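Local coordinates for protein CupA (Streptococcus pneumoniae, PDB 4F2E) that binds copper(I) as a cupredoxin-fold metallochaperone and probably takes part in bacterial copper resistance by delivering the metal to partner proteins, at residues 84-88 / 89-93; 18-21 / 22-26; 63-66 / 67-70. All coordinates share one frame; numbering follows the deposited sequence.

Interaction 1 of 3, residues 84-88 / 89-93; sequences FACGM and NMMHG. With CU1 (copper (I) ion), chain C; CU1 (copper (I) ion), chain B.
Met88 and Met90 adopt nearly the same shape: in each, CG lies anti to the carbonyl carbon, CB to SD continues extended, and the chain bends at its last torsion (chi3 69° and 61°). The two thioethers therefore run side by side and point the same way, with Met88 CE 3.6 Å from Met90 SD. A copper(I) ion sits between the two sulfurs, 2.3 Å from Met88 SD and equally far from Met90 SD. Cys86 holds its SG between the backbone N and the carbonyl carbon (chi1 70°), which turns the sulfur in under the turn and onto a second copper(I) ion at 2.2 Å from SG. Cys49, from another loop, is a ligand to both ions.

This is the hairpin joining the last two strands, the place where cupredoxins carry most of their copper ligands. A type I beta turn from Cys86 to Asn89 reverses the chain, closed by the hydrogen bond from Asn89 N to Cys86 O. Cys86 SG accepts the backbone N-H groups of Met90 and Met91, just beyond the turn, with Met90 N 3.4 Å away, and a weak bond from Met88 N. Such N-H...S bonds fix the sulfur's position and probably draw some electron density from it. Met91 O returns to Cys86 N at 3.0 Å.

Farther down the hairpin, Phe84 and Gly93 form an antiparallel hydrogen-bonded pair through bonds in both directions. The Phe84 ring folds over the glycine as a CH-pi contact, Gly93 CA lying 3.6 Å from the ring centroid. On the opposite face of the sheet, Ala85 CB meets His92 ND1 at 3.8 Å, and Asn89 OD1 lies in the plane of the imidazole, at its edge.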
loop_
_atom_site.group_PDB
_atom_site.type_symbol
_atom_site.label_atom_id
_atom_site.label_comp_id
_atom_site.label_asym_id
_atom_site.label_seq_id
_atom_site.Cartn_x
_atom_site.Cartn_y
_atom_site.Cartn_z
ATOM N N PHE A 84 -1.364 -5.208 -4.623
ATOM C CA PHE A 84 -2.315 -4.118 -4.507
ATOM C C PHE A 84 -2.448 -3.453 -5.862
ATOM O O PHE A 84 -1.592 -3.617 -6.729
ATOM C CB PHE A 84 -1.992 -3.135 -3.364
ATOM C CG PHE A 84 -0.667 -2.419 -3.483
ATOM C CD1 PHE A 84 -0.582 -1.178 -4.099
ATOM C CD2 PHE A 84 0.479 -2.956 -2.912
ATOM C CE1 PHE A 84 0.625 -0.503 -4.176
ATOM C CE2 PHE A 84 1.693 -2.289 -2.988
ATOM C CZ PHE A 84 1.766 -1.058 -3.619
ATOM N N ALA A 85 -3.549 -2.743 -6.058
ATOM C CA ALA A 85 -3.842 -2.175 -7.361
ATOM C C ALA A 85 -4.904 -1.104 -7.242
ATOM O O ALA A 85 -5.521 -0.940 -6.189
ATOM C CB ALA A 85 -4.303 -3.265 -8.318
ATOM N N CYS A 86 -5.107 -0.365 -8.322
ATOM C CA CYS A 86 -6.196 0.595 -8.366
ATOM C C CYS A 86 -7.510 -0.161 -8.501
ATOM O O CYS A 86 -7.520 -1.383 -8.670
ATOM C CB CYS A 86 -6.015 1.560 -9.533
ATOM S SG CYS A 86 -6.261 0.787 -11.142
ATOM N N GLY A 87 -8.617 0.568 -8.432
ATOM C CA GLY A 87 -9.931 -0.042 -8.526
ATOM C C GLY A 87 -10.237 -0.689 -9.867
ATOM O O GLY A 87 -11.213 -1.431 -9.985
ATOM N N MET A 88 -9.409 -0.413 -10.874
ATOM C CA MET A 88 -9.593 -0.977 -12.213
ATOM C C MET A 88 -8.656 -2.148 -12.493
ATOM O O MET A 88 -8.723 -2.759 -13.559
ATOM C CB MET A 88 -9.355 0.085 -13.287
ATOM C CG MET A 88 -10.198 1.331 -13.150
ATOM S SD MET A 88 -9.994 2.395 -14.590
ATOM C CE MET A 88 -10.802 1.417 -15.862
ATOM N N ASN A 89 -7.769 -2.441 -11.548
ATOM C CA ASN A 89 -6.750 -3.471 -11.741
ATOM C C ASN A 89 -5.860 -3.134 -12.940
ATOM O O ASN A 89 -5.441 -4.021 -13.679
ATOM C CB ASN A 89 -7.396 -4.852 -11.916
ATOM C CG ASN A 89 -6.434 -5.995 -11.629
ATOM O OD1 ASN A 89 -5.454 -5.833 -10.903
ATOM N ND2 ASN A 89 -6.721 -7.164 -12.195
ATOM N N MET A 90 -5.578 -1.844 -13.121
ATOM C CA MET A 90 -4.722 -1.375 -14.213
ATOM C C MET A 90 -3.347 -0.938 -13.718
ATOM O O MET A 90 -2.343 -1.137 -14.406
ATOM C CB MET A 90 -5.372 -0.204 -14.952
ATOM C CG MET A 90 -6.542 -0.590 -15.845
ATOM S SD MET A 90 -7.306 0.819 -16.686
ATOM C CE MET A 90 -5.932 1.415 -17.664
ATOM N N MET A 91 -3.316 -0.319 -12.540
ATOM C CA MET A 91 -2.072 0.116 -11.914
ATOM C C MET A 91 -1.788 -0.791 -10.727
ATOM O O MET A 91 -2.699 -1.102 -9.959
ATOM C CB MET A 91 -2.208 1.554 -11.425
ATOM C CG MET A 91 -2.688 2.528 -12.484
ATOM S SD MET A 91 -1.330 3.218 -13.434
ATOM C CE MET A 91 -0.940 1.875 -14.541
ATOM N N HIS A 92 -0.529 -1.195 -10.558
ATOM C CA HIS A 92 -0.202 -2.280 -9.636
ATOM C C HIS A 92 0.956 -2.012 -8.684
ATOM O O HIS A 92 1.844 -1.205 -8.960
ATOM C CB HIS A 92 0.108 -3.553 -10.424
ATOM C CG HIS A 92 -0.939 -3.905 -11.431
ATOM N ND1 HIS A 92 -2.071 -4.622 -11.107
ATOM C CD2 HIS A 92 -1.029 -3.635 -12.754
ATOM C CE1 HIS A 92 -2.810 -4.784 -12.191
ATOM N NE2 HIS A 92 -2.203 -4.191 -13.202
ATOM N N GLY A 93 0.931 -2.727 -7.566
ATOM C CA GLY A 93 2.026 -2.754 -6.617
ATOM C C GLY A 93 2.137 -4.139 -6.008
ATOM O O GLY A 93 1.230 -4.963 -6.139
HETATM CU CU CU1 C . -7.802 2.598 -15.283
HETATM CU CU CU1 B . -6.396 2.507 -12.470
#

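Interaction 2 of 3, residues 18-21 / 22-26; sequences VEVM and GGYTP
Glu19 and Thr25 face each other as an antiparallel hydrogen-bonded pair, with Glu19 N 2.8 Å from Thr25 O and a return bond from Thr25 N to Glu19 O. Next toward the turn, Val20 and Tyr24 form the non-hydrogen-bonded pair, and beyond them Met21 N bonds Gly23 O at 2.9 Å. Gly22 and Gly23 carry the chain round with phi of 54° and 117°, backbone shapes suited to glycine, and Gly22 N is held by the carboxylate of Asp45.

The result is a tight beta hairpin linking strands 13-20 and 24-31 of the cupredoxin sheet. Its Tyr24 side chain comes within about 6 Å of a bound copper(I) ion, which places the hairpin beside the metal site. With CG beside the backbone N (chi1 -50°), the Tyr24 ring runs alongside Val20, both side chains pointing the same way. Val20 CG2 abuts the edge of the phenol in the ring plane, 4.0 Å from Tyr24 CD1, while CG1 reaches Tyr24 CE1. At the base of the tyrosine, Tyr24 CB meets Val18 CG1 at 3.7 Å. Leu50 packs on both Val20 and Tyr24, and Phe41 packs against Val18 and Val20. On the other face the contact is slighter: Thr25 CG2 lies 3.9 Å from Glu19 CB. A cis peptide follows Thr25, and Val18 CG1 rests 3.8 Å from Pro26 O.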
loop_
_atom_site.group_PDB
_atom_site.type_symbol
_atom_site.label_atom_id
_atom_site.label_comp_id
_atom_site.label_asym_id
_atom_site.label_seq_id
_atom_site.Cartn_x
_atom_site.Cartn_y
_atom_site.Cartn_z
ATOM N N VAL A 18 3.405 5.822 0.247
ATOM C CA VAL A 18 3.325 5.528 -1.177
ATOM C C VAL A 18 2.737 6.724 -1.905
ATOM O O VAL A 18 1.646 7.180 -1.576
ATOM C CB VAL A 18 2.464 4.277 -1.443
ATOM C CG1 VAL A 18 2.343 4.011 -2.940
ATOM C CG2 VAL A 18 3.050 3.072 -0.729
ATOM N N GLU A 19 3.475 7.244 -2.880
ATOM C CA GLU A 19 2.990 8.343 -3.698
ATOM C C GLU A 19 2.156 7.796 -4.843
ATOM O O GLU A 19 2.576 6.871 -5.539
ATOM C CB GLU A 19 4.159 9.161 -4.250
ATOM C CG GLU A 19 3.725 10.348 -5.095
ATOM C CD GLU A 19 4.893 11.190 -5.568
ATOM O OE1 GLU A 19 5.907 11.265 -4.841
ATOM O OE2 GLU A 19 4.798 11.776 -6.668
ATOM N N VAL A 20 0.964 8.357 -5.021
ATOM C CA VAL A 20 0.103 7.968 -6.127
ATOM C C VAL A 20 0.304 8.959 -7.262
ATOM O O VAL A 20 -0.209 10.079 -7.232
ATOM C CB VAL A 20 -1.375 7.911 -5.711
ATOM C CG1 VAL A 20 -2.236 7.394 -6.866
ATOM C CG2 VAL A 20 -1.543 7.035 -4.475
ATOM N N MET A 21 1.084 8.538 -8.248
ATOM C CA MET A 21 1.406 9.361 -9.397
ATOM C C MET A 21 1.716 8.432 -10.559
ATOM O O MET A 21 2.748 7.755 -10.560
ATOM C CB MET A 21 2.614 10.249 -9.092
ATOM C CG MET A 21 3.083 11.074 -10.278
ATOM S SD MET A 21 1.934 12.400 -10.699
ATOM C CE MET A 21 2.256 13.555 -9.371
ATOM N N GLY A 22 0.806 8.370 -11.527
ATOM C CA GLY A 22 0.963 7.482 -12.667
ATOM C C GLY A 22 1.205 6.060 -12.205
ATOM O O GLY A 22 2.004 5.322 -12.783
ATOM N N GLY A 23 0.495 5.673 -11.155
ATOM C CA GLY A 23 0.748 4.414 -10.487
ATOM C C GLY A 23 1.198 4.687 -9.066
ATOM O O GLY A 23 0.831 5.703 -8.479
ATOM N N TYR A 24 2.006 3.787 -8.522
ATOM C CA TYR A 24 2.423 3.880 -7.131
ATOM C C TYR A 24 3.933 3.848 -7.055
ATOM O O TYR A 24 4.570 3.035 -7.714
ATOM C CB TYR A 24 1.822 2.720 -6.328
ATOM C CG TYR A 24 0.340 2.600 -6.572
ATOM C CD1 TYR A 24 -0.535 3.544 -6.060
ATOM C CD2 TYR A 24 -0.178 1.576 -7.355
ATOM C CE1 TYR A 24 -1.890 3.468 -6.298
ATOM C CE2 TYR A 24 -1.540 1.487 -7.599
ATOM C CZ TYR A 24 -2.389 2.438 -7.067
ATOM O OH TYR A 24 -3.742 2.370 -7.300
ATOM N N THR A 25 4.514 4.745 -6.268
ATOM C CA THR A 25 5.945 4.682 -6.018
ATOM C C THR A 25 6.219 4.960 -4.544
ATOM O O THR A 25 5.755 5.958 -3.999
ATOM C CB THR A 25 6.748 5.632 -6.941
ATOM O OG1 THR A 25 8.146 5.336 -6.832
ATOM C CG2 THR A 25 6.501 7.092 -6.585
ATOM N N PRO A 26 6.937 4.046 -3.880
ATOM C CA PRO A 26 7.431 2.784 -4.448
ATOM C C PRO A 26 6.301 1.778 -4.696
ATOM O O PRO A 26 5.297 1.785 -3.977
ATOM C CB PRO A 26 8.366 2.263 -3.354
ATOM C CG PRO A 26 7.793 2.812 -2.091
ATOM C CD PRO A 26 7.280 4.180 -2.453
#

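Interaction 3 of 3, residues 63-66 / 67-70; sequences NLPM and GEEY
Pro65 and Glu68 are the first and last residues of a type II beta turn, with Met66 and Gly67 at its corners, that leads from the loop after strand 60-63 into strand 69-74 of the cupredoxin fold. Its backbone bond runs from Glu68 N to Pro65 O and is long, 3.3 Å. Gly67 takes the third position with phi 73°, the positive value that a type II turn requires there. A water spans the same two residues, donating to Pro65 O and to Glu68 O at 2.9 Å each, so Pro65 O is gripped by both a peptide N-H and a water. Arg43 on strand 37-43 makes backbone bonds to Gly67 and Glu68, and its NH1 bonds Leu64 O.

Apolar packing joins the residues flanking the turn. Leu64 and Tyr70 meet at about a right angle: Leu64 CD2 touches Tyr70 CB at 3.7 Å and lies as close to Tyr70 CD2. Tyr70 CG is anti to the backbone N (chi1 178°), carrying the ring away from the turn to where Asn63 O meets its face. Pro65 CD approaches Tyr70 CB from the turn side at 4.1 Å, while Phe41 and Ile53 pack against Leu64.

Polar groups also rest on carbon surfaces. The extended Glu68 chain crosses the proline ring, bringing OE1 to 3.4 Å from Pro65 CB. Over one face of the Tyr70 ring, offset toward its rim, stands Asn63 O, 3.9 Å from Tyr70 CD1.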
loop_
_atom_site.group_PDB
_atom_site.type_symbol
_atom_site.label_atom_id
_atom_site.label_comp_id
_atom_site.label_asym_id
_atom_site.label_seq_id
_atom_site.Cartn_x
_atom_site.Cartn_y
_atom_site.Cartn_z
ATOM N N ASN A 63 -11.740 4.595 -1.471
ATOM C CA ASN A 63 -11.510 5.790 -2.265
ATOM C C ASN A 63 -10.296 6.574 -1.781
ATOM O O ASN A 63 -10.091 6.742 -0.581
ATOM C CB ASN A 63 -12.742 6.698 -2.224
ATOM C CG ASN A 63 -13.929 6.111 -2.958
ATOM O OD1 ASN A 63 -13.790 5.179 -3.746
ATOM N ND2 ASN A 63 -15.110 6.671 -2.712
ATOM N N LEU A 64 -9.493 7.050 -2.726
ATOM C CA LEU A 64 -8.368 7.923 -2.417
ATOM C C LEU A 64 -8.711 9.344 -2.833
ATOM O O LEU A 64 -8.835 9.624 -4.022
ATOM C CB LEU A 64 -7.120 7.482 -3.178
ATOM C CG LEU A 64 -6.514 6.112 -2.888
ATOM C CD1 LEU A 64 -5.245 5.971 -3.713
ATOM C CD2 LEU A 64 -6.215 5.943 -1.411
ATOM N N PRO A 65 -8.869 10.252 -1.859
ATOM C CA PRO A 65 -9.187 11.638 -2.221
ATOM C C PRO A 65 -7.996 12.329 -2.883
ATOM O O PRO A 65 -6.868 12.211 -2.407
ATOM C CB PRO A 65 -9.493 12.293 -0.867
ATOM C CG PRO A 65 -9.788 11.153 0.063
ATOM C CD PRO A 65 -8.907 10.037 -0.404
ATOM N N MET A 66 -8.251 13.037 -3.977
ATOM C CA MET A 66 -7.199 13.768 -4.674
ATOM C C MET A 66 -6.556 14.824 -3.776
ATOM O O MET A 66 -7.245 15.548 -3.051
ATOM C CB MET A 66 -7.751 14.423 -5.942
ATOM C CG MET A 66 -6.754 15.317 -6.661
ATOM S SD MET A 66 -5.280 14.432 -7.205
ATOM C CE MET A 66 -4.207 15.802 -7.617
ATOM N N GLY A 67 -5.230 14.901 -3.823
ATOM C CA GLY A 67 -4.494 15.919 -3.095
ATOM C C GLY A 67 -4.443 15.685 -1.600
ATOM O O GLY A 67 -4.063 16.574 -0.839
ATOM N N GLU A 68 -4.822 14.486 -1.175
ATOM C CA GLU A 68 -4.838 14.162 0.246
ATOM C C GLU A 68 -4.185 12.820 0.550
ATOM O O GLU A 68 -3.917 12.019 -0.351
ATOM C CB GLU A 68 -6.271 14.176 0.781
ATOM C CG GLU A 68 -6.953 15.530 0.658
ATOM C CD GLU A 68 -8.364 15.528 1.208
ATOM O OE1 GLU A 68 -8.842 14.453 1.626
ATOM O OE2 GLU A 68 -8.993 16.607 1.226
ATOM N N GLU A 69 -3.923 12.592 1.832
ATOM C CA GLU A 69 -3.407 11.317 2.300
ATOM C C GLU A 69 -4.562 10.414 2.695
ATOM O O GLU A 69 -5.567 10.869 3.245
ATOM C CB GLU A 69 -2.498 11.507 3.514
ATOM C CG GLU A 69 -1.150 12.125 3.220
ATOM C CD GLU A 69 -0.276 12.193 4.458
ATOM O OE1 GLU A 69 0.809 12.807 4.391
ATOM O OE2 GLU A 69 -0.678 11.628 5.499
ATOM N N TYR A 70 -4.414 9.128 2.416
ATOM C CA TYR A 70 -5.348 8.138 2.915
ATOM C C TYR A 70 -4.564 6.935 3.400
ATOM O O TYR A 70 -3.696 6.433 2.691
ATOM C CB TYR A 70 -6.337 7.709 1.837
ATOM C CG TYR A 70 -7.285 6.649 2.332
ATOM C CD1 TYR A 70 -8.465 6.998 2.974
ATOM C CD2 TYR A 70 -6.988 5.302 2.187
ATOM C CE1 TYR A 70 -9.330 6.037 3.443
ATOM C CE2 TYR A 70 -7.851 4.328 2.655
ATOM C CZ TYR A 70 -9.022 4.705 3.282
ATOM O OH TYR A 70 -9.893 3.749 3.753
HETATM O O HOH W 1 -5.677 9.886 -1.097
#

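How the interactions relate
From the N terminus the three contacts come in series, with none nested in or crossing another. Interaction 2 closes the hairpin between strands 13-20 and 24-31; interaction 3 turns the chain into strand 69-74, which pairs with 37-43; interaction 1 closes the final hairpin, 80-86 with 92-97. All three reach the strands of the cupredoxin fold, and strand 92-97 runs parallel beside 24-31. Tyr24 of interaction 2 reaches the copper-bearing hairpin, its OH 3.2 Å from Cys86 CA and its CE2 near Met91 O. From the same face of interaction 2, Val20 CG2 packs 3.9 Å from Leu64 CD1 of interaction 3. Interactions 1 and 3 do not touch, their nearest atoms being about 7 Å apart.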